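Long-range contacts in hdh assembly factor Kustc1130 (Kuenenia stuttgartiensis, PDB 6HIF), which probably serves as a small accessory protein in assembling the haem c-containing hydrazine dehydrogenase complex, to which it is bound: residues L33-I44 and L97-R108; G46-E54 and F66-V77. All coordinates share one frame; numbering follows the deposited sequence.

Contact 1 (L33-I44 and L97-R108); sequences LWVTAIAIGTPI and LFVSLDLGAKAR
The indole of W34 and the phenyl ring of F98 form a face-to-face stack. The five-membered indole ring lies over the phenyl face, centroids 3.7 Å apart, with the planes inclined by 12°. Both side chains run the same way, and F98 CE2 sits toward the rim of the indole. The L97 carbonyl oxygen lies at the indole edge, near its plane, and W34 CB adds a CH-pi contact over the phenyl face.

Beneath the rings, strands 31-39 and 96-102 pair in parallel; W34 N bonds to L97 O (2.9 Å) and V99 N to W34 O (2.7 Å). On the opposite face L33 CD1 packs against V99 CG2 at 3.8 Å; L33 also touches strands 48-51 and 71-79, and V99 strand 83-91.

Past the paired strands, the type I' turn A39-T42 meets the 3-10 turn 105-107 and R108. D102 OD2 accepts from G104 N above its carboxylate plane, an Asx turn, while OD1 takes a weak bond from I40 N. T42 OG1, placed between its backbone N and carbonyl carbon (chi1 46°), donates to A39 O at 2.9 Å. The extended R108 side chain crosses T42, its NH2 3.6 Å from T42 CG2.

Replacing W34 with an alanine would probably leave that F98 face without its stacking mate and open a gap beside the neighbouring protein. With a haem c about 4 Å from the W34 side chain, and S100 OG bonded to the other protein's backbone, the W34, F98 and S100 face is consistent with a docking surface, whereas the L33 and V99 face is apolar and belongs to the interior.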
loop_
_atom_site.group_PDB
_atom_site.type_symbol
_atom_site.label_atom_id
_atom_site.label_comp_id
_atom_site.label_asym_id
_atom_site.label_seq_id
_atom_site.Cartn_x
_atom_site.Cartn_y
_atom_site.Cartn_z
ATOM N N LEU Y 33 34.524 -8.603 63.362
ATOM C CA LEU Y 33 34.489 -8.471 64.809
ATOM C C LEU Y 33 34.449 -6.994 65.186
ATOM O O LEU Y 33 35.345 -6.232 64.831
ATOM C CB LEU Y 33 35.721 -9.155 65.410
ATOM C CG LEU Y 33 35.868 -9.049 66.928
ATOM C CD1 LEU Y 33 34.893 -9.974 67.639
ATOM C CD2 LEU Y 33 37.292 -9.370 67.350
ATOM N N TRP Y 34 33.387 -6.614 65.905
ATOM C CA TRP Y 34 33.255 -5.292 66.493
ATOM C C TRP Y 34 33.682 -5.375 67.954
ATOM O O TRP Y 34 33.220 -6.255 68.679
ATOM C CB TRP Y 34 31.801 -4.818 66.402
ATOM C CG TRP Y 34 31.213 -4.762 65.024
ATOM C CD1 TRP Y 34 31.021 -5.802 64.159
ATOM C CD2 TRP Y 34 30.684 -3.593 64.372
ATOM N NE1 TRP Y 34 30.431 -5.358 63.006
ATOM C CE2 TRP Y 34 30.208 -4.009 63.108
ATOM C CE3 TRP Y 34 30.568 -2.244 64.729
ATOM C CZ2 TRP Y 34 29.633 -3.115 62.204
ATOM C CZ3 TRP Y 34 29.999 -1.363 63.835
ATOM C CH2 TRP Y 34 29.537 -1.797 62.591
ATOM N N VAL Y 35 34.565 -4.461 68.376
ATOM C CA VAL Y 35 34.967 -4.394 69.775
ATOM C C VAL Y 35 34.693 -2.988 70.309
ATOM O O VAL Y 35 35.232 -2.008 69.798
ATOM C CB VAL Y 35 36.432 -4.823 70.000
ATOM C CG1 VAL Y 35 36.804 -4.801 71.475
ATOM C CG2 VAL Y 35 36.722 -6.193 69.412
ATOM N N THR Y 36 33.842 -2.913 71.339
ATOM C CA THR Y 36 33.469 -1.649 71.952
ATOM C C THR Y 36 34.088 -1.565 73.344
ATOM O O THR Y 36 33.935 -2.476 74.160
ATOM C CB THR Y 36 31.946 -1.474 71.987
ATOM O OG1 THR Y 36 31.436 -1.630 70.663
ATOM C CG2 THR Y 36 31.517 -0.132 72.540
ATOM N N ALA Y 37 34.792 -0.455 73.592
ATOM C CA ALA Y 37 35.434 -0.200 74.871
ATOM C C ALA Y 37 34.581 0.773 75.679
ATOM O O ALA Y 37 34.379 1.917 75.274
ATOM C CB ALA Y 37 36.828 0.337 74.647
ATOM N N ILE Y 38 34.090 0.297 76.826
ATOM C CA ILE Y 38 33.186 1.069 77.661
ATOM C C ILE Y 38 33.849 1.301 79.015
ATOM O O ILE Y 38 34.602 0.457 79.494
ATOM C CB ILE Y 38 31.829 0.350 77.828
ATOM C CG1 ILE Y 38 31.415 -0.452 76.595
ATOM C CG2 ILE Y 38 30.741 1.331 78.217
ATOM C CD1 ILE Y 38 30.258 -1.388 76.853
ATOM N N ALA Y 39 33.547 2.456 79.621
ATOM C CA ALA Y 39 33.853 2.725 81.018
ATOM C C ALA Y 39 32.557 3.053 81.761
ATOM O O ALA Y 39 32.104 4.197 81.742
ATOM C CB ALA Y 39 34.860 3.846 81.112
ATOM N N ILE Y 40 31.982 2.031 82.414
ATOM C CA ILE Y 40 30.656 2.050 83.027
ATOM C C ILE Y 40 29.672 2.869 82.192
ATOM O O ILE Y 40 29.070 3.822 82.686
ATOM C CB ILE Y 40 30.670 2.475 84.515
ATOM C CG1 ILE Y 40 31.536 3.713 84.776
ATOM C CG2 ILE Y 40 31.051 1.300 85.409
ATOM C CD1 ILE Y 40 31.036 4.602 85.893
ATOM N N GLY Y 41 29.510 2.477 80.922
ATOM C CA GLY Y 41 28.463 3.026 80.077
ATOM C C GLY Y 41 29.001 3.934 78.975
ATOM O O GLY Y 41 28.515 3.888 77.848
ATOM N N THR Y 42 29.997 4.760 79.316
ATOM C CA THR Y 42 30.500 5.765 78.391
ATOM C C THR Y 42 31.614 5.168 77.536
ATOM O O THR Y 42 32.415 4.378 78.036
ATOM C CB THR Y 42 30.912 7.058 79.111
ATOM O OG1 THR Y 42 31.684 6.708 80.257
ATOM C CG2 THR Y 42 29.729 7.902 79.537
ATOM N N PRO Y 43 31.687 5.508 76.226
ATOM C CA PRO Y 43 32.759 5.016 75.356
ATOM C C PRO Y 43 34.126 5.587 75.726
ATOM O O PRO Y 43 34.239 6.763 76.065
ATOM C CB PRO Y 43 32.347 5.504 73.958
ATOM C CG PRO Y 43 31.448 6.689 74.211
ATOM C CD PRO Y 43 30.734 6.368 75.506
ATOM N N ILE Y 44 35.158 4.734 75.659
ATOM C CA ILE Y 44 36.526 5.150 75.934
ATOM C C ILE Y 44 37.160 5.623 74.629
ATOM O O ILE Y 44 37.226 4.867 73.661
ATOM C CB ILE Y 44 37.342 4.017 76.591
ATOM C CG1 ILE Y 44 36.625 3.411 77.801
ATOM C CG2 ILE Y 44 38.732 4.511 76.958
ATOM C CD1 ILE Y 44 37.295 2.183 78.366
ATOM N N LEU Y 97 30.370 -10.835 64.981
ATOM C CA LEU Y 97 30.259 -10.804 66.429
ATOM C C LEU Y 97 30.584 -9.401 66.931
ATOM O O LEU Y 97 31.586 -8.809 66.532
ATOM C CB LEU Y 97 31.204 -11.845 67.039
ATOM C CG LEU Y 97 31.138 -11.996 68.558
ATOM C CD1 LEU Y 97 29.867 -12.714 68.974
ATOM C CD2 LEU Y 97 32.360 -12.740 69.078
ATOM N N PHE Y 98 29.704 -8.889 67.797
ATOM C CA PHE Y 98 29.953 -7.667 68.541
ATOM C C PHE Y 98 30.406 -8.052 69.944
ATOM O O PHE Y 98 29.761 -8.861 70.610
ATOM C CB PHE Y 98 28.695 -6.796 68.593
ATOM C CG PHE Y 98 28.270 -6.172 67.286
ATOM C CD1 PHE Y 98 27.871 -6.958 66.213
ATOM C CD2 PHE Y 98 28.240 -4.793 67.138
ATOM C CE1 PHE Y 98 27.474 -6.381 65.016
ATOM C CE2 PHE Y 98 27.838 -4.217 65.943
ATOM C CZ PHE Y 98 27.457 -5.010 64.881
ATOM N N VAL Y 99 31.540 -7.484 70.366
ATOM C CA VAL Y 99 32.076 -7.717 71.695
ATOM C C VAL Y 99 32.085 -6.388 72.445
ATOM O O VAL Y 99 32.537 -5.367 71.920
ATOM C CB VAL Y 99 33.468 -8.379 71.645
ATOM C CG1 VAL Y 99 34.172 -8.349 72.994
ATOM C CG2 VAL Y 99 33.394 -9.803 71.121
ATOM N N SER Y 100 31.552 -6.421 73.672
ATOM C CA SER Y 100 31.464 -5.236 74.510
ATOM C C SER Y 100 32.216 -5.480 75.813
ATOM O O SER Y 100 31.817 -6.323 76.613
ATOM C CB SER Y 100 30.028 -4.878 74.771
ATOM O OG SER Y 100 29.887 -3.476 74.916
ATOM N N LEU Y 101 33.311 -4.736 76.003
ATOM C CA LEU Y 101 34.158 -4.907 77.173
ATOM C C LEU Y 101 34.147 -3.623 77.999
ATOM O O LEU Y 101 34.453 -2.548 77.482
ATOM C CB LEU Y 101 35.580 -5.267 76.723
ATOM C CG LEU Y 101 35.735 -6.622 76.033
ATOM C CD1 LEU Y 101 37.057 -6.695 75.286
ATOM C CD2 LEU Y 101 35.610 -7.775 77.021
ATOM N N ASP Y 102 33.776 -3.758 79.280
ATOM C CA ASP Y 102 33.774 -2.638 80.207
ATOM C C ASP Y 102 35.029 -2.693 81.072
ATOM O O ASP Y 102 35.353 -3.737 81.632
ATOM C CB ASP Y 102 32.516 -2.618 81.075
ATOM C CG ASP Y 102 32.336 -1.302 81.813
ATOM O OD1 ASP Y 102 31.980 -0.309 81.149
ATOM O OD2 ASP Y 102 32.567 -1.278 83.043
ATOM N N LEU Y 103 35.715 -1.549 81.184
ATOM C CA LEU Y 103 37.004 -1.483 81.856
ATOM C C LEU Y 103 36.849 -0.847 83.234
ATOM O O LEU Y 103 37.840 -0.576 83.906
ATOM C CB LEU Y 103 37.988 -0.691 80.989
ATOM C CG LEU Y 103 38.717 -1.495 79.913
ATOM C CD1 LEU Y 103 37.811 -1.761 78.717
ATOM C CD2 LEU Y 103 39.982 -0.773 79.470
ATOM N N GLY Y 104 35.596 -0.616 83.643
ATOM C CA GLY Y 104 35.301 -0.106 84.972
ATOM C C GLY Y 104 35.373 1.417 85.037
ATOM O O GLY Y 104 35.659 2.075 84.037
ATOM N N ALA Y 105 35.125 1.950 86.241
ATOM C CA ALA Y 105 34.994 3.381 86.473
ATOM C C ALA Y 105 36.356 4.071 86.449
ATOM O O ALA Y 105 36.434 5.278 86.227
ATOM C CB ALA Y 105 34.276 3.622 87.777
ATOM N N LYS Y 106 37.423 3.290 86.664
ATOM C CA LYS Y 106 38.779 3.815 86.709
ATOM C C LYS Y 106 39.244 4.193 85.305
ATOM O O LYS Y 106 40.243 4.892 85.154
ATOM C CB LYS Y 106 39.735 2.804 87.351
ATOM C CG LYS Y 106 39.566 2.582 88.851
ATOM C CD LYS Y 106 40.277 1.334 89.344
ATOM C CE LYS Y 106 40.010 0.998 90.796
ATOM N NZ LYS Y 106 40.742 1.905 91.710
ATOM N N ALA Y 107 38.504 3.737 84.285
ATOM C CA ALA Y 107 38.862 3.962 82.893
ATOM C C ALA Y 107 38.219 5.245 82.367
ATOM O O ALA Y 107 38.353 5.564 81.188
ATOM C CB ALA Y 107 38.458 2.767 82.067
ATOM N N ARG Y 108 37.526 5.974 83.252
ATOM C CA ARG Y 108 36.818 7.192 82.893
ATOM C C ARG Y 108 37.674 8.397 83.267
ATOM O O ARG Y 108 37.974 8.601 84.444
ATOM C CB ARG Y 108 35.474 7.227 83.626
ATOM C CG ARG Y 108 34.389 8.018 82.912
ATOM C CD ARG Y 108 33.084 7.922 83.673
ATOM N NE ARG Y 108 31.993 8.633 83.021
ATOM C CZ ARG Y 108 30.749 8.684 83.486
ATOM N NH1 ARG Y 108 30.443 8.102 84.635
ATOM N NH2 ARG Y 108 29.815 9.316 82.797
#

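Contact 2 (G46-E54 and F66-V77); sequences GAEIKVGDE and FELRPGTYAISV. With SO4 (sulfate ion), chain B.
K50 and S76 are the antiparallel hydrogen-bonded pair that joins strand 48-51 to strand 71-79. K50 N reaches S76 O at 2.8 Å and S76 N returns to K50 O at 2.9 Å; both donors lie in the carbonyl plane of their acceptor. One residue along, I49 and V77 make a non-hydrogen-bonded pair whose side chains lie alongside each other, I49 CG1 4.0 Å from V77 CG2.

V51 carries much of the apolar contact by sending its two methyls different ways. With CG1 anti to the backbone N (chi1 -178°), that methyl meets L68 CD1 at 3.6 Å and also Y73 CB. CG2 stands over one face of the F66 ring, 3.9 Å from the ring centroid in a CH-pi contact, and touches I75 CG1 as well. I49 CG2 approaches the same phenyl ring obliquely.

The fold here is a two-sheet beta sandwich: F66 and L68 come from the sheet containing strand 31-39, and I49, V51, I75 and V77 look across at it from the other. At the sandwich end the type II' turn V51-E54 links strand 48-51 to strand 54-57 in a hairpin. G52 CA meets the Y73 ring at its edge, and L68 CD1 lies over the centre of one face of that ring; Y73 OH donates to R69 O at 2.7 Å, which helps fix the ring's position.

On the outer face S76 OG donates to O1 of a sulfate ion, probably from the crystallisation liquor, at 3.1 Å. H86 also binds this ion, and the aliphatic part of K50 passes close by, CD 3.6 Å from sulfate O1.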
loop_
_atom_site.group_PDB
_atom_site.type_symbol
_atom_site.label_atom_id
_atom_site.label_comp_id
_atom_site.label_asym_id
_atom_site.label_seq_id
_atom_site.Cartn_x
_atom_site.Cartn_y
_atom_site.Cartn_z
ATOM N N GLY Y 46 40.414 6.847 72.554
ATOM C CA GLY Y 46 41.865 6.770 72.490
ATOM C C GLY Y 46 42.417 5.502 73.137
ATOM O O GLY Y 46 43.617 5.410 73.391
ATOM N N ALA Y 47 41.533 4.534 73.404
ATOM C CA ALA Y 47 41.951 3.215 73.852
ATOM C C ALA Y 47 42.464 2.415 72.658
ATOM O O ALA Y 47 41.974 2.580 71.541
ATOM C CB ALA Y 47 40.807 2.503 74.531
ATOM N N GLU Y 48 43.455 1.552 72.908
ATOM C CA GLU Y 48 44.006 0.719 71.849
ATOM C C GLU Y 48 43.520 -0.718 72.018
ATOM O O GLU Y 48 43.650 -1.308 73.091
ATOM C CB GLU Y 48 45.529 0.863 71.744
ATOM C CG GLU Y 48 46.260 0.654 73.059
ATOM C CD GLU Y 48 47.776 0.639 72.951
ATOM O OE1 GLU Y 48 48.421 1.495 73.593
ATOM O OE2 GLU Y 48 48.310 -0.233 72.229
ATOM N N ILE Y 49 42.949 -1.256 70.934
ATOM C CA ILE Y 49 42.427 -2.610 70.908
ATOM C C ILE Y 49 43.341 -3.468 70.035
ATOM O O ILE Y 49 43.595 -3.141 68.876
ATOM C CB ILE Y 49 40.964 -2.627 70.413
ATOM C CG1 ILE Y 49 40.077 -1.673 71.220
ATOM C CG2 ILE Y 49 40.412 -4.047 70.410
ATOM C CD1 ILE Y 49 38.672 -1.530 70.688
ATOM N N LYS Y 50 43.834 -4.563 70.626
ATOM C CA LYS Y 50 44.643 -5.546 69.925
ATOM C C LYS Y 50 43.816 -6.812 69.709
ATOM O O LYS Y 50 43.351 -7.429 70.667
ATOM C CB LYS Y 50 45.899 -5.880 70.738
ATOM C CG LYS Y 50 47.178 -5.164 70.329
ATOM C CD LYS Y 50 48.369 -5.581 71.166
ATOM C CE LYS Y 50 49.676 -5.536 70.402
ATOM N NZ LYS Y 50 50.842 -5.782 71.284
ATOM N N VAL Y 51 43.625 -7.178 68.437
ATOM C CA VAL Y 51 43.040 -8.461 68.081
ATOM C C VAL Y 51 43.975 -9.147 67.089
ATOM O O VAL Y 51 44.166 -8.661 65.975
ATOM C CB VAL Y 51 41.615 -8.320 67.507
ATOM C CG1 VAL Y 51 41.010 -9.680 67.198
ATOM C CG2 VAL Y 51 40.697 -7.532 68.428
ATOM N N GLY Y 52 44.549 -10.282 67.511
ATOM C CA GLY Y 52 45.599 -10.935 66.748
ATOM C C GLY Y 52 46.775 -9.990 66.514
ATOM O O GLY Y 52 47.334 -9.449 67.465
ATOM N N ASP Y 53 47.112 -9.775 65.237
ATOM C CA ASP Y 53 48.218 -8.912 64.855
ATOM C C ASP Y 53 47.721 -7.487 64.620
ATOM O O ASP Y 53 48.524 -6.565 64.480
ATOM C CB ASP Y 53 48.953 -9.450 63.623
ATOM C CG ASP Y 53 49.806 -10.678 63.899
ATOM O OD1 ASP Y 53 50.236 -10.854 65.060
ATOM O OD2 ASP Y 53 50.032 -11.451 62.947
ATOM N N GLU Y 54 46.395 -7.318 64.583
ATOM C CA GLU Y 54 45.800 -6.042 64.223
ATOM C C GLU Y 54 45.670 -5.141 65.449
ATOM O O GLU Y 54 45.429 -5.608 66.561
ATOM C CB GLU Y 54 44.475 -6.254 63.492
ATOM C CG GLU Y 54 44.586 -6.034 61.996
ATOM C CD GLU Y 54 43.972 -7.140 61.159
ATOM O OE1 GLU Y 54 44.572 -8.231 61.099
ATOM O OE2 GLU Y 54 42.891 -6.911 60.577
ATOM N N PHE Y 66 37.091 -5.076 63.066
ATOM C CA PHE Y 66 38.175 -5.872 62.517
ATOM C C PHE Y 66 37.620 -6.895 61.533
ATOM O O PHE Y 66 36.621 -7.557 61.818
ATOM C CB PHE Y 66 38.926 -6.590 63.639
ATOM C CG PHE Y 66 39.516 -5.675 64.678
ATOM C CD1 PHE Y 66 40.767 -5.106 64.493
ATOM C CD2 PHE Y 66 38.820 -5.379 65.840
ATOM C CE1 PHE Y 66 41.309 -4.258 65.448
ATOM C CE2 PHE Y 66 39.362 -4.531 66.794
ATOM C CZ PHE Y 66 40.605 -3.973 66.596
ATOM N N GLU Y 67 38.285 -7.010 60.377
ATOM C CA GLU Y 67 38.001 -8.055 59.407
ATOM C C GLU Y 67 39.104 -9.109 59.500
ATOM O O GLU Y 67 40.257 -8.821 59.192
ATOM C CB GLU Y 67 37.892 -7.451 58.006
ATOM C CG GLU Y 67 37.105 -8.310 57.035
ATOM C CD GLU Y 67 37.265 -7.923 55.573
ATOM O OE1 GLU Y 67 38.414 -7.907 55.080
ATOM O OE2 GLU Y 67 36.238 -7.637 54.927
ATOM N N LEU Y 68 38.737 -10.317 59.947
ATOM C CA LEU Y 68 39.710 -11.337 60.306
ATOM C C LEU Y 68 39.406 -12.644 59.579
ATOM O O LEU Y 68 38.246 -12.967 59.334
ATOM C CB LEU Y 68 39.649 -11.564 61.819
ATOM C CG LEU Y 68 39.880 -10.337 62.697
ATOM C CD1 LEU Y 68 39.331 -10.581 64.094
ATOM C CD2 LEU Y 68 41.355 -9.967 62.755
ATOM N N ARG Y 69 40.470 -13.398 59.266
ATOM C CA ARG Y 69 40.356 -14.752 58.748
ATOM C C ARG Y 69 39.915 -15.679 59.879
ATOM O O ARG Y 69 40.189 -15.400 61.043
ATOM C CB ARG Y 69 41.692 -15.215 58.156
ATOM C CG ARG Y 69 42.041 -14.573 56.821
ATOM C CD ARG Y 69 43.266 -15.184 56.160
ATOM N NE ARG Y 69 44.468 -15.110 56.984
ATOM C CZ ARG Y 69 45.323 -14.089 57.002
ATOM N NH1 ARG Y 69 45.124 -13.038 56.222
ATOM N NH2 ARG Y 69 46.374 -14.121 57.802
ATOM N N PRO Y 70 39.213 -16.799 59.585
ATOM C CA PRO Y 70 38.804 -17.747 60.623
ATOM C C PRO Y 70 39.962 -18.152 61.531
ATOM O O PRO Y 70 41.096 -18.274 61.074
ATOM C CB PRO Y 70 38.333 -18.964 59.812
ATOM C CG PRO Y 70 37.830 -18.371 58.515
ATOM C CD PRO Y 70 38.753 -17.201 58.244
ATOM N N GLY Y 71 39.658 -18.344 62.819
ATOM C CA GLY Y 71 40.644 -18.765 63.802
ATOM C C GLY Y 71 40.326 -18.230 65.195
ATOM O O GLY Y 71 39.361 -17.493 65.373
ATOM N N THR Y 72 41.150 -18.617 66.175
ATOM C CA THR Y 72 41.013 -18.159 67.549
ATOM C C THR Y 72 41.926 -16.954 67.773
ATOM O O THR Y 72 43.088 -16.970 67.375
ATOM C CB THR Y 72 41.272 -19.306 68.533
ATOM O OG1 THR Y 72 40.406 -20.381 68.169
ATOM C CG2 THR Y 72 41.030 -18.922 69.977
ATOM N N TYR Y 73 41.381 -15.912 68.410
ATOM C CA TYR Y 73 42.079 -14.652 68.607
ATOM C C TYR Y 73 41.979 -14.233 70.071
ATOM O O TYR Y 73 41.072 -14.660 70.784
ATOM C CB TYR Y 73 41.471 -13.560 67.724
ATOM C CG TYR Y 73 41.690 -13.733 66.244
ATOM C CD1 TYR Y 73 40.846 -14.522 65.477
ATOM C CD2 TYR Y 73 42.741 -13.096 65.603
ATOM C CE1 TYR Y 73 41.046 -14.683 64.114
ATOM C CE2 TYR Y 73 42.951 -13.240 64.240
ATOM C CZ TYR Y 73 42.101 -14.036 63.492
ATOM O OH TYR Y 73 42.304 -14.181 62.151
ATOM N N ALA Y 74 42.922 -13.387 70.499
ATOM C CA ALA Y 74 42.884 -12.775 71.818
ATOM C C ALA Y 74 42.645 -11.271 71.675
ATOM O O ALA Y 74 43.444 -10.559 71.066
ATOM C CB ALA Y 74 44.159 -13.080 72.567
ATOM N N ILE Y 75 41.512 -10.808 72.219
ATOM C CA ILE Y 75 41.178 -9.392 72.241
ATOM C C ILE Y 75 41.735 -8.802 73.534
ATOM O O ILE Y 75 41.527 -9.357 74.613
ATOM C CB ILE Y 75 39.655 -9.164 72.122
ATOM C CG1 ILE Y 75 39.046 -9.922 70.940
ATOM C CG2 ILE Y 75 39.327 -7.678 72.059
ATOM C CD1 ILE Y 75 37.546 -10.089 71.031
ATOM N N SER Y 76 42.452 -7.681 73.402
ATOM C CA SER Y 76 42.943 -6.944 74.553
ATOM C C SER Y 76 42.706 -5.451 74.348
ATOM O O SER Y 76 43.085 -4.891 73.319
ATOM C CB SER Y 76 44.392 -7.254 74.826
ATOM O OG SER Y 76 45.205 -6.878 73.727
ATOM N N VAL Y 77 42.060 -4.831 75.342
ATOM C CA VAL Y 77 41.781 -3.406 75.325
ATOM C C VAL Y 77 42.627 -2.736 76.406
ATOM O O VAL Y 77 42.493 -3.052 77.586
ATOM C CB VAL Y 77 40.276 -3.122 75.508
ATOM C CG1 VAL Y 77 39.965 -1.633 75.446
ATOM C CG2 VAL Y 77 39.428 -3.880 74.498
HETATM S S SO4 B . 48.413 -7.400 75.819
HETATM O O1 SO4 B . 48.123 -6.615 74.597
HETATM O O2 SO4 B . 47.175 -7.603 76.600
HETATM O O3 SO4 B . 48.963 -8.720 75.433
HETATM O O4 SO4 B . 49.393 -6.666 76.652
#

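How the contacts relate
From the N terminus the chain enters strand 31-39, turns back through strand 42-43 and moves into strand 48-51. It then returns through strand 54-57, passes along strand 63-68 and reaches strand 71-79, where contact 2 closes its loop. Strand 83-91 follows before strand 96-102 comes alongside strand 31-39 and contact 1 closes the outer loop, so contact 2 is nested within contact 1. Strand 63-68 borders strand 31-39 in the sheet of contact 1, with F66 N probably hydrogen-bonded to L33 O. Across the sandwich interior, L33 CD2 packs on V51 and I75, tying the two sheets together.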